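Local coordinates for DUF3298 domain-containing protein (Pseudomonas aeruginosa, PDB 4E72) that is of unknown function but, with its signal sequence and lipoprotein-type N terminus, is probably exported as a lipoprotein of the DUF3298 family, at residues E93-D96 against G97-I100; I121-R125 against R126-V130; L189-D192 against A193-A197; I196-Y199 against S200-H203. All blocks are in the same frame, centred on the assembly; numbering follows the deposited sequence.

Contact 1. Residues E93-D96 against G97-I100; sequences EQHD and GLVI
His95 and Leu98 are bonded twice through their backbones, with Leu98 N 2.8 Å from His95 O, and here a side chain comes closest: Leu98 CB presses within 3.3 Å of His95 O. Leu98 CD1 approaches the imidazole obliquely, 4.2 Å from His95 CE1. Two residues further from the turn the bonds repeat, with Ile100 N 2.8 Å from Glu93 O. This is the end of the antiparallel hairpin formed by strands 84-95 and 98-108, closed by a type I' turn with Asp96 and Gly97 at its corners. Strand 115-124 flanks the second strand, and Leu98, Val99 and Ile100 are buried. Gln94 and Val99, the non-hydrogen-bonded pair between, lack such backbone bonds, and Gln94 is partly exposed. Their side chains run alongside each other, Gln94 CG 4.0 Å from Val99 CG1, while OE1 reaches Leu9 N and a water 2.9 Å from Gln94 OE1 that also donates to Leu98 O. At Asp96, the exposed corner of the turn, His95 ND1 donates in its ring plane to the anti side of Asp96 OD2, 3.0 Å away and 27° out of the carboxylate plane. With His95 NE2 bonded to Leu182 O, the two bonds fix the ring's rotation; Asp96 OD2 also receives Gly224 N.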
loop_
_atom_site.group_PDB
_atom_site.type_symbol
_atom_site.label_atom_id
_atom_site.label_comp_id
_atom_site.label_asym_id
_atom_site.label_seq_id
_atom_site.Cartn_x
_atom_site.Cartn_y
_atom_site.Cartn_z
ATOM N N GLU A 93 -4.157 2.662 10.157
ATOM C CA GLU A 93 -4.146 2.526 11.621
ATOM C C GLU A 93 -3.145 3.440 12.287
ATOM O O GLU A 93 -2.141 3.825 11.685
ATOM C CB GLU A 93 -3.808 1.086 12.039
ATOM C CG GLU A 93 -5.003 0.154 12.143
ATOM C CD GLU A 93 -4.679 -1.302 11.880
ATOM O OE1 GLU A 93 -3.920 -1.890 12.683
ATOM O OE2 GLU A 93 -5.190 -1.859 10.879
ATOM N N GLN A 94 -3.409 3.751 13.559
ATOM C CA GLN A 94 -2.516 4.490 14.449
ATOM C C GLN A 94 -2.495 3.761 15.762
ATOM O O GLN A 94 -3.563 3.578 16.365
ATOM C CB GLN A 94 -2.948 5.950 14.630
ATOM C CG GLN A 94 -2.651 6.776 13.400
ATOM C CD GLN A 94 -2.678 8.236 13.693
ATOM O OE1 GLN A 94 -1.805 8.765 14.371
ATOM N NE2 GLN A 94 -3.658 8.922 13.147
ATOM N N HIS A 95 -1.306 3.274 16.171
ATOM C CA HIS A 95 -1.117 2.559 17.438
ATOM C C HIS A 95 0.343 2.564 17.832
ATOM O O HIS A 95 1.222 2.444 16.973
ATOM C CB HIS A 95 -1.646 1.100 17.392
ATOM C CG HIS A 95 -0.866 0.182 16.495
ATOM N ND1 HIS A 95 0.165 -0.609 16.989
ATOM C CD2 HIS A 95 -0.980 -0.028 15.157
ATOM C CE1 HIS A 95 0.649 -1.263 15.944
ATOM N NE2 HIS A 95 -0.009 -0.948 14.818
ATOM N N ASP A 96 0.582 2.713 19.133
ATOM C CA ASP A 96 1.871 2.621 19.824
ATOM C C ASP A 96 2.956 3.526 19.205
ATOM O O ASP A 96 4.130 3.149 19.165
ATOM C CB ASP A 96 2.318 1.134 19.832
ATOM C CG ASP A 96 1.333 0.201 20.548
ATOM O OD1 ASP A 96 1.068 0.426 21.746
ATOM O OD2 ASP A 96 0.814 -0.741 19.895
ATOM N N GLY A 97 2.550 4.712 18.748
ATOM C CA GLY A 97 3.451 5.667 18.113
ATOM C C GLY A 97 3.705 5.416 16.632
ATOM O O GLY A 97 4.502 6.130 16.020
ATOM N N LEU A 98 3.050 4.403 16.043
ATOM C CA LEU A 98 3.170 4.073 14.619
ATOM C C LEU A 98 2.002 4.629 13.809
ATOM O O LEU A 98 0.872 4.633 14.295
ATOM C CB LEU A 98 3.240 2.553 14.371
ATOM C CG LEU A 98 4.311 1.693 15.064
ATOM C CD1 LEU A 98 4.274 0.289 14.495
ATOM C CD2 LEU A 98 5.701 2.242 14.865
ATOM N N VAL A 99 2.274 5.078 12.565
ATOM C CA VAL A 99 1.222 5.535 11.635
ATOM C C VAL A 99 1.268 4.592 10.444
ATOM O O VAL A 99 2.310 4.492 9.809
ATOM C CB VAL A 99 1.306 7.030 11.198
ATOM C CG1 VAL A 99 0.035 7.455 10.455
ATOM C CG2 VAL A 99 1.544 7.943 12.385
ATOM N N ILE A 100 0.190 3.841 10.191
ATOM C CA ILE A 100 0.155 2.916 9.056
ATOM C C ILE A 100 -0.687 3.565 7.969
ATOM O O ILE A 100 -1.881 3.730 8.142
ATOM C CB ILE A 100 -0.312 1.468 9.388
ATOM C CG1 ILE A 100 0.280 0.889 10.691
ATOM C CG2 ILE A 100 -0.165 0.524 8.158
ATOM C CD1 ILE A 100 1.804 0.918 10.908
HETATM O O HOH W 1 0.291 7.419 15.857
#

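Contact 2. Residues I121-R125 against R126-V130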
loop_
_atom_site.group_PDB
_atom_site.type_symbol
_atom_site.label_atom_id
_atom_site.label_comp_id
_atom_site.label_asym_id
_atom_site.label_seq_id
_atom_site.Cartn_x
_atom_site.Cartn_y
_atom_site.Cartn_z
ATOM N N ILE A 121 2.925 2.569 4.032
ATOM C CA ILE A 121 3.920 3.391 4.709
ATOM C C ILE A 121 3.805 3.001 6.191
ATOM O O ILE A 121 2.711 3.049 6.753
ATOM C CB ILE A 121 3.783 4.921 4.497
ATOM C CG1 ILE A 121 3.781 5.321 3.001
ATOM C CG2 ILE A 121 4.867 5.681 5.316
ATOM C CD1 ILE A 121 3.362 6.802 2.729
ATOM N N ASN A 122 4.902 2.572 6.797
ATOM C CA ASN A 122 4.968 2.275 8.233
ATOM C C ASN A 122 5.842 3.358 8.866
ATOM O O ASN A 122 7.054 3.275 8.822
ATOM C CB ASN A 122 5.508 0.869 8.510
ATOM C CG ASN A 122 4.627 -0.216 7.998
ATOM O OD1 ASN A 122 3.759 -0.714 8.723
ATOM N ND2 ASN A 122 4.817 -0.588 6.725
ATOM N N TYR A 123 5.223 4.421 9.345
ATOM C CA TYR A 123 5.949 5.541 9.921
ATOM C C TYR A 123 6.022 5.457 11.446
ATOM O O TYR A 123 4.991 5.494 12.120
ATOM C CB TYR A 123 5.294 6.861 9.490
ATOM C CG TYR A 123 6.116 8.067 9.878
ATOM C CD1 TYR A 123 7.185 8.488 9.090
ATOM C CD2 TYR A 123 5.814 8.802 11.020
ATOM C CE1 TYR A 123 7.956 9.592 9.448
ATOM C CE2 TYR A 123 6.589 9.903 11.398
ATOM C CZ TYR A 123 7.660 10.290 10.609
ATOM O OH TYR A 123 8.401 11.396 10.933
ATOM N N ASP A 124 7.242 5.366 11.988
ATOM C CA ASP A 124 7.483 5.343 13.440
ATOM C C ASP A 124 7.722 6.771 13.945
ATOM O O ASP A 124 8.675 7.429 13.533
ATOM C CB ASP A 124 8.667 4.431 13.779
ATOM C CG ASP A 124 8.968 4.232 15.266
ATOM O OD1 ASP A 124 8.054 4.458 16.110
ATOM O OD2 ASP A 124 10.082 3.798 15.581
ATOM N N ARG A 125 6.824 7.261 14.794
ATOM C CA ARG A 125 6.905 8.618 15.341
ATOM C C ARG A 125 7.970 8.758 16.444
ATOM O O ARG A 125 8.427 9.874 16.706
ATOM C CB ARG A 125 5.542 9.058 15.899
ATOM C CG ARG A 125 4.465 9.235 14.848
ATOM C CD ARG A 125 3.110 9.207 15.501
ATOM N NE ARG A 125 2.951 10.298 16.461
ATOM C CZ ARG A 125 2.051 10.323 17.439
ATOM N NH1 ARG A 125 1.213 9.306 17.607
ATOM N NH2 ARG A 125 1.989 11.355 18.262
ATOM N N ARG A 126 8.337 7.637 17.100
ATOM C CA ARG A 126 9.343 7.593 18.161
ATOM C C ARG A 126 10.725 7.902 17.549
ATOM O O ARG A 126 11.500 8.642 18.147
ATOM C CB ARG A 126 9.315 6.215 18.863
ATOM C CG ARG A 126 10.103 6.130 20.167
ATOM C CD ARG A 126 10.200 4.685 20.628
ATOM N NE ARG A 126 11.001 4.534 21.844
ATOM C CZ ARG A 126 11.486 3.376 22.289
ATOM N NH1 ARG A 126 11.273 2.253 21.610
ATOM N NH2 ARG A 126 12.199 3.334 23.407
ATOM N N GLN A 127 10.987 7.379 16.334
ATOM C CA GLN A 127 12.220 7.557 15.557
ATOM C C GLN A 127 12.115 8.619 14.427
ATOM O O GLN A 127 13.155 9.032 13.911
ATOM C CB GLN A 127 12.628 6.222 14.907
ATOM C CG GLN A 127 13.147 5.160 15.867
ATOM C CD GLN A 127 13.449 3.886 15.113
ATOM O OE1 GLN A 127 14.585 3.645 14.692
ATOM N NE2 GLN A 127 12.428 3.071 14.867
ATOM N N HIS A 128 10.879 9.023 14.020
ATOM C CA HIS A 128 10.595 9.956 12.904
ATOM C C HIS A 128 11.182 9.332 11.628
ATOM O O HIS A 128 11.999 9.927 10.927
ATOM C CB HIS A 128 11.118 11.388 13.166
ATOM C CG HIS A 128 10.773 11.918 14.521
ATOM N ND1 HIS A 128 9.515 12.425 14.801
ATOM C CD2 HIS A 128 11.535 11.993 15.637
ATOM C CE1 HIS A 128 9.556 12.804 16.070
ATOM N NE2 HIS A 128 10.749 12.561 16.615
ATOM N N LYS A 129 10.767 8.091 11.363
ATOM C CA LYS A 129 11.300 7.251 10.302
ATOM C C LYS A 129 10.240 6.355 9.665
ATOM O O LYS A 129 9.406 5.794 10.370
ATOM C CB LYS A 129 12.364 6.349 10.961
ATOM C CG LYS A 129 13.252 5.542 10.027
ATOM C CD LYS A 129 14.213 4.674 10.841
ATOM C CE LYS A 129 15.174 3.900 9.982
ATOM N NZ LYS A 129 16.413 3.560 10.734
ATOM N N VAL A 130 10.367 6.132 8.358
ATOM C CA VAL A 130 9.610 5.134 7.606
ATOM C C VAL A 130 10.367 3.824 7.818
ATOM O O VAL A 130 11.571 3.777 7.570
ATOM C CB VAL A 130 9.468 5.494 6.094
ATOM C CG1 VAL A 130 8.887 4.322 5.296
ATOM C CG2 VAL A 130 8.605 6.729 5.909
#
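His128 turns back on Asp124 with a left-handed backbone although it is not a glycine, and together with Lys129 it faces that one residue in a G1 beta bulge. The bulge ends the hairpin of strands 115-124 and 129-130, at the edge of the mixed sheet. Asp124 O takes Lys129 N at 3.1 Å and, more weakly, His128 N, while Asp124 N gives a 2.7 Å bond to Lys129 O. The Asp124 carboxylate spans the connecting loop: with CG anti to the backbone N (chi1 -176°), OD2 presents its anti lone pair to Gln127 NE2, 2.6 Å away and nearly straight at 171°, the carboxylate and amide planes being 71° apart. OD1 draws in Arg126 N by a weak bond. On the opposite face of the hairpin, Tyr123 lays its ring along the backbone of 128-129 and receives Val130 CG2 at its edge, 3.9 Å from Tyr123 CD1; helix 44-54 covers this side through Leu44 and Ile47. Tyr123 OH and His128 ND1 both bond OE2 of Glu41, which ties the bulge to the residues before that helix. Arg125 O sits over one face of the His128 imidazole, offset toward its rim and 3.2 Å from His128 CE1.

Contact 3. Residues L189-D192 against A193-A197; sequences LKYD and AYSIA
A tight turn held by a serine hydroxyl, with an isoleucine folded back over a tyrosine, carries the chain out of strand 187-190 into the loop that leads to strand 205-208; Asp192 and Ser195 join its ends, and Tyr191 and Ile196 pack beside it. Ser195 OG donates to Asp192 O at 2.7 Å, the hydroxyl tilted 21° from the carbonyl plane. The backbone link expected at this place is poor, Ser195 N standing 3.4 Å from Asp192 O in a weak, bent bond. Much of the closure therefore falls to the side chain, helped by a water that accepts from Ser195 N and lies 2.8 Å from Asp192 O, well placed to donate to it. The backbone forms a type II beta turn from Asp192 to Ser195, with Ala193 and Tyr194 at the corners and the side chain of Tyr194 leaving the turn, its ring meeting Trp172 edge-to-face. Ile196 follows directly. Its CG1 lies between the backbone N and the carbonyl carbon (chi1 58°), which swings CD1 over one face of the Tyr191 ring in a CH-pi contact, Ile196 CD1 being 3.8 Å from the Tyr191 ring centroid and 16° off the normal. Ile196 CG1 touches Tyr191 CD2 at 3.6 Å, and CG2 reaches on to the same side of the ring. In the ring plane, at the edge, Ser195 OG stands 3.5 Å from Tyr191 CD2. Tyr191 OH is bonded to Gln175 O, and Leu206 of strand 205-208 touches both Tyr191 and Ile196.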
loop_
_atom_site.group_PDB
_atom_site.type_symbol
_atom_site.label_atom_id
_atom_site.label_comp_id
_atom_site.label_asym_id
_atom_site.label_seq_id
_atom_site.Cartn_x
_atom_site.Cartn_y
_atom_site.Cartn_z
ATOM N N LEU A 189 0.371 -8.809 5.167
ATOM C CA LEU A 189 1.087 -8.910 3.886
ATOM C C LEU A 189 0.064 -8.697 2.797
ATOM O O LEU A 189 -0.850 -9.517 2.635
ATOM C CB LEU A 189 1.834 -10.237 3.645
ATOM C CG LEU A 189 2.809 -10.787 4.676
ATOM C CD1 LEU A 189 3.662 -11.860 4.041
ATOM C CD2 LEU A 189 3.712 -9.731 5.204
ATOM N N LYS A 190 0.178 -7.579 2.088
ATOM C CA LYS A 190 -0.764 -7.223 1.036
ATOM C C LYS A 190 -0.120 -7.438 -0.345
ATOM O O LYS A 190 0.994 -6.978 -0.595
ATOM C CB LYS A 190 -1.235 -5.771 1.232
ATOM C CG LYS A 190 -2.080 -5.223 0.099
ATOM C CD LYS A 190 -3.530 -5.430 0.326
ATOM C CE LYS A 190 -4.263 -4.122 0.392
ATOM N NZ LYS A 190 -5.722 -4.353 0.469
ATOM N N TYR A 191 -0.846 -8.132 -1.231
ATOM C CA TYR A 191 -0.373 -8.514 -2.552
ATOM C C TYR A 191 -0.989 -7.702 -3.658
ATOM O O TYR A 191 -2.176 -7.376 -3.634
ATOM C CB TYR A 191 -0.642 -10.017 -2.805
ATOM C CG TYR A 191 0.374 -10.843 -2.060
ATOM C CD1 TYR A 191 0.323 -10.959 -0.671
ATOM C CD2 TYR A 191 1.460 -11.411 -2.723
ATOM C CE1 TYR A 191 1.302 -11.649 0.034
ATOM C CE2 TYR A 191 2.447 -12.102 -2.025
ATOM C CZ TYR A 191 2.382 -12.193 -0.643
ATOM O OH TYR A 191 3.383 -12.822 0.068
ATOM N N ASP A 192 -0.161 -7.402 -4.656
ATOM C CA ASP A 192 -0.624 -6.745 -5.859
ATOM C C ASP A 192 -1.558 -7.706 -6.562
ATOM O O ASP A 192 -1.419 -8.930 -6.418
ATOM C CB ASP A 192 0.565 -6.357 -6.756
ATOM C CG ASP A 192 1.268 -5.085 -6.285
ATOM O OD1 ASP A 192 0.568 -4.046 -6.093
ATOM O OD2 ASP A 192 2.520 -5.103 -6.169
ATOM N N ALA A 193 -2.521 -7.164 -7.297
ATOM C CA ALA A 193 -3.436 -7.974 -8.102
ATOM C C ALA A 193 -2.607 -8.808 -9.088
ATOM O O ALA A 193 -1.554 -8.346 -9.536
ATOM C CB ALA A 193 -4.391 -7.058 -8.858
ATOM N N TYR A 194 -3.024 -10.047 -9.353
ATOM C CA TYR A 194 -2.373 -10.916 -10.322
ATOM C C TYR A 194 -0.956 -11.359 -9.907
ATOM O O TYR A 194 -0.149 -11.634 -10.782
ATOM C CB TYR A 194 -2.324 -10.187 -11.694
ATOM C CG TYR A 194 -2.414 -11.088 -12.900
ATOM C CD1 TYR A 194 -3.591 -11.777 -13.194
ATOM C CD2 TYR A 194 -1.360 -11.179 -13.803
ATOM C CE1 TYR A 194 -3.704 -12.556 -14.343
ATOM C CE2 TYR A 194 -1.472 -11.928 -14.972
ATOM C CZ TYR A 194 -2.635 -12.638 -15.223
ATOM O OH TYR A 194 -2.719 -13.446 -16.327
ATOM N N SER A 195 -0.655 -11.485 -8.591
ATOM C CA SER A 195 0.668 -11.961 -8.171
ATOM C C SER A 195 0.571 -13.359 -7.563
ATOM O O SER A 195 1.394 -14.201 -7.900
ATOM C CB SER A 195 1.329 -10.997 -7.191
ATOM O OG SER A 195 0.506 -10.777 -6.067
ATOM N N ILE A 196 -0.417 -13.599 -6.654
ATOM C CA ILE A 196 -0.666 -14.890 -6.007
ATOM C C ILE A 196 -2.121 -15.352 -6.246
ATOM O O ILE A 196 -2.547 -16.382 -5.694
ATOM C CB ILE A 196 -0.300 -14.907 -4.483
ATOM C CG1 ILE A 196 -1.085 -13.824 -3.664
ATOM C CG2 ILE A 196 1.233 -14.864 -4.275
ATOM C CD1 ILE A 196 -1.265 -14.132 -2.174
ATOM N N ALA A 197 -2.883 -14.607 -7.074
ATOM C CA ALA A 197 -4.284 -14.943 -7.375
ATOM C C ALA A 197 -4.772 -14.175 -8.581
ATOM O O ALA A 197 -4.242 -13.103 -8.827
ATOM C CB ALA A 197 -5.169 -14.619 -6.169
HETATM O O HOH W 2 -2.602 -11.463 -6.206
#

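Contact 4. Residues I196-Y199 against S200-H203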
loop_
_atom_site.group_PDB
_atom_site.type_symbol
_atom_site.label_atom_id
_atom_site.label_comp_id
_atom_site.label_asym_id
_atom_site.label_seq_id
_atom_site.Cartn_x
_atom_site.Cartn_y
_atom_site.Cartn_z
ATOM N N ILE A 196 -0.417 -13.599 -6.654
ATOM C CA ILE A 196 -0.666 -14.890 -6.007
ATOM C C ILE A 196 -2.121 -15.352 -6.246
ATOM O O ILE A 196 -2.547 -16.382 -5.694
ATOM C CB ILE A 196 -0.300 -14.907 -4.483
ATOM C CG1 ILE A 196 -1.085 -13.824 -3.664
ATOM C CG2 ILE A 196 1.233 -14.864 -4.275
ATOM C CD1 ILE A 196 -1.265 -14.132 -2.174
ATOM N N ALA A 197 -2.883 -14.607 -7.074
ATOM C CA ALA A 197 -4.284 -14.943 -7.375
ATOM C C ALA A 197 -4.772 -14.175 -8.581
ATOM O O ALA A 197 -4.242 -13.103 -8.827
ATOM C CB ALA A 197 -5.169 -14.619 -6.169
ATOM N N PRO A 198 -5.866 -14.594 -9.256
ATOM C CA PRO A 198 -6.407 -13.764 -10.361
ATOM C C PRO A 198 -6.996 -12.462 -9.822
ATOM O O PRO A 198 -7.208 -12.338 -8.609
ATOM C CB PRO A 198 -7.513 -14.647 -10.983
ATOM C CG PRO A 198 -7.307 -16.013 -10.433
ATOM C CD PRO A 198 -6.644 -15.842 -9.084
ATOM N N TYR A 199 -7.290 -11.505 -10.714
ATOM C CA TYR A 199 -7.883 -10.191 -10.387
ATOM C C TYR A 199 -9.184 -10.296 -9.589
ATOM O O TYR A 199 -9.444 -9.422 -8.774
ATOM C CB TYR A 199 -8.150 -9.396 -11.668
ATOM C CG TYR A 199 -7.047 -8.434 -12.045
ATOM C CD1 TYR A 199 -5.893 -8.880 -12.680
ATOM C CD2 TYR A 199 -7.185 -7.067 -11.827
ATOM C CE1 TYR A 199 -4.860 -8.001 -13.006
ATOM C CE2 TYR A 199 -6.175 -6.169 -12.189
ATOM C CZ TYR A 199 -5.005 -6.643 -12.762
ATOM O OH TYR A 199 -3.999 -5.771 -13.119
ATOM N N SER A 200 -9.996 -11.354 -9.804
ATOM C CA SER A 200 -11.237 -11.578 -9.045
ATOM C C SER A 200 -10.995 -11.617 -7.511
ATOM O O SER A 200 -11.881 -11.218 -6.755
ATOM C CB SER A 200 -11.909 -12.869 -9.482
ATOM O OG SER A 200 -11.047 -13.975 -9.277
ATOM N N TYR A 201 -9.798 -12.060 -7.061
ATOM C CA TYR A 201 -9.443 -12.102 -5.624
ATOM C C TYR A 201 -8.902 -10.739 -5.134
ATOM O O TYR A 201 -8.509 -10.617 -3.976
ATOM C CB TYR A 201 -8.419 -13.218 -5.344
ATOM C CG TYR A 201 -9.002 -14.609 -5.480
ATOM C CD1 TYR A 201 -9.140 -15.210 -6.727
ATOM C CD2 TYR A 201 -9.447 -15.311 -4.364
ATOM C CE1 TYR A 201 -9.710 -16.475 -6.864
ATOM C CE2 TYR A 201 -10.037 -16.572 -4.487
ATOM C CZ TYR A 201 -10.149 -17.159 -5.739
ATOM O OH TYR A 201 -10.699 -18.414 -5.866
ATOM N N ALA A 202 -8.880 -9.721 -6.027
ATOM C CA ALA A 202 -8.426 -8.345 -5.781
ATOM C C ALA A 202 -6.983 -8.312 -5.230
ATOM O O ALA A 202 -6.063 -8.815 -5.882
ATOM C CB ALA A 202 -9.394 -7.627 -4.835
ATOM N N HIS A 203 -6.803 -7.770 -4.018
ATOM C CA HIS A 203 -5.496 -7.627 -3.388
ATOM C C HIS A 203 -5.438 -8.518 -2.154
ATOM O O HIS A 203 -5.847 -8.060 -1.085
ATOM C CB HIS A 203 -5.247 -6.143 -3.057
ATOM C CG HIS A 203 -5.106 -5.296 -4.280
ATOM N ND1 HIS A 203 -6.123 -4.452 -4.699
ATOM C CD2 HIS A 203 -4.090 -5.232 -5.173
ATOM C CE1 HIS A 203 -5.693 -3.914 -5.829
ATOM N NE2 HIS A 203 -4.458 -4.322 -6.128
HETATM O O HOH W 3 -5.012 -10.878 -7.225
#
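Tyr199 O accepts Ala202 N at 2.8 Å. One residue earlier, Pro198 O takes Tyr201 N at 3.0 Å. These two successive bonds, each three residues long, define a single turn of 3-10 helix in the long loop between strands 187-190 and 205-208. The side chain of Tyr201 turns back beside the residues that begin the turn. With CG beside the backbone N and anti to the carbonyl carbon (chi1 -70°), its ring runs alongside the proline, Tyr201 CD1 meeting Pro198 CD at 3.5 Å, while Pro198 O stands at the edge of the ring, near its plane. Tyr201 CB closes on the buried Ala197, 3.6 Å from Ala197 CB. A water lies 2.8 Å from Ala197 O and 2.7 Å from Ala202 O, placed to bridge the carbonyls before and at the end of the turn. Most of the turn is at the surface, with Tyr199 and Ser200 exposed. Trp156 of helix 142-159 packs on Ala197 and Tyr201, Phe168 of helix 166-171 touches Ala197 and Pro198, and Tyr199 leans on Pro116 of strand 115-124, its ring meeting that of His113 with the planes at about 60°.

Overall arrangement
Contact 1 closes the hairpin between strands 84-95 and 98-108, and contact 2 the later one between 115-124 and 129-130. Their centres are 9 Å apart at the same end of the mixed sheet, where Val99 N pairs with Tyr123 O and Gly97 O with Arg125 N. Contact 3 then turns the chain out of strand 187-190, and contact 4, beginning on Ile196 and Ala197 where contact 3 ends, adds a 3-10 turn; both lie in the connection to strand 205-208, its neighbour in the three-stranded antiparallel sheet. This second pair lies across the centre of the chain from the first, contacts 2 and 4 being about 30 Å apart between centres. None encloses or crosses another.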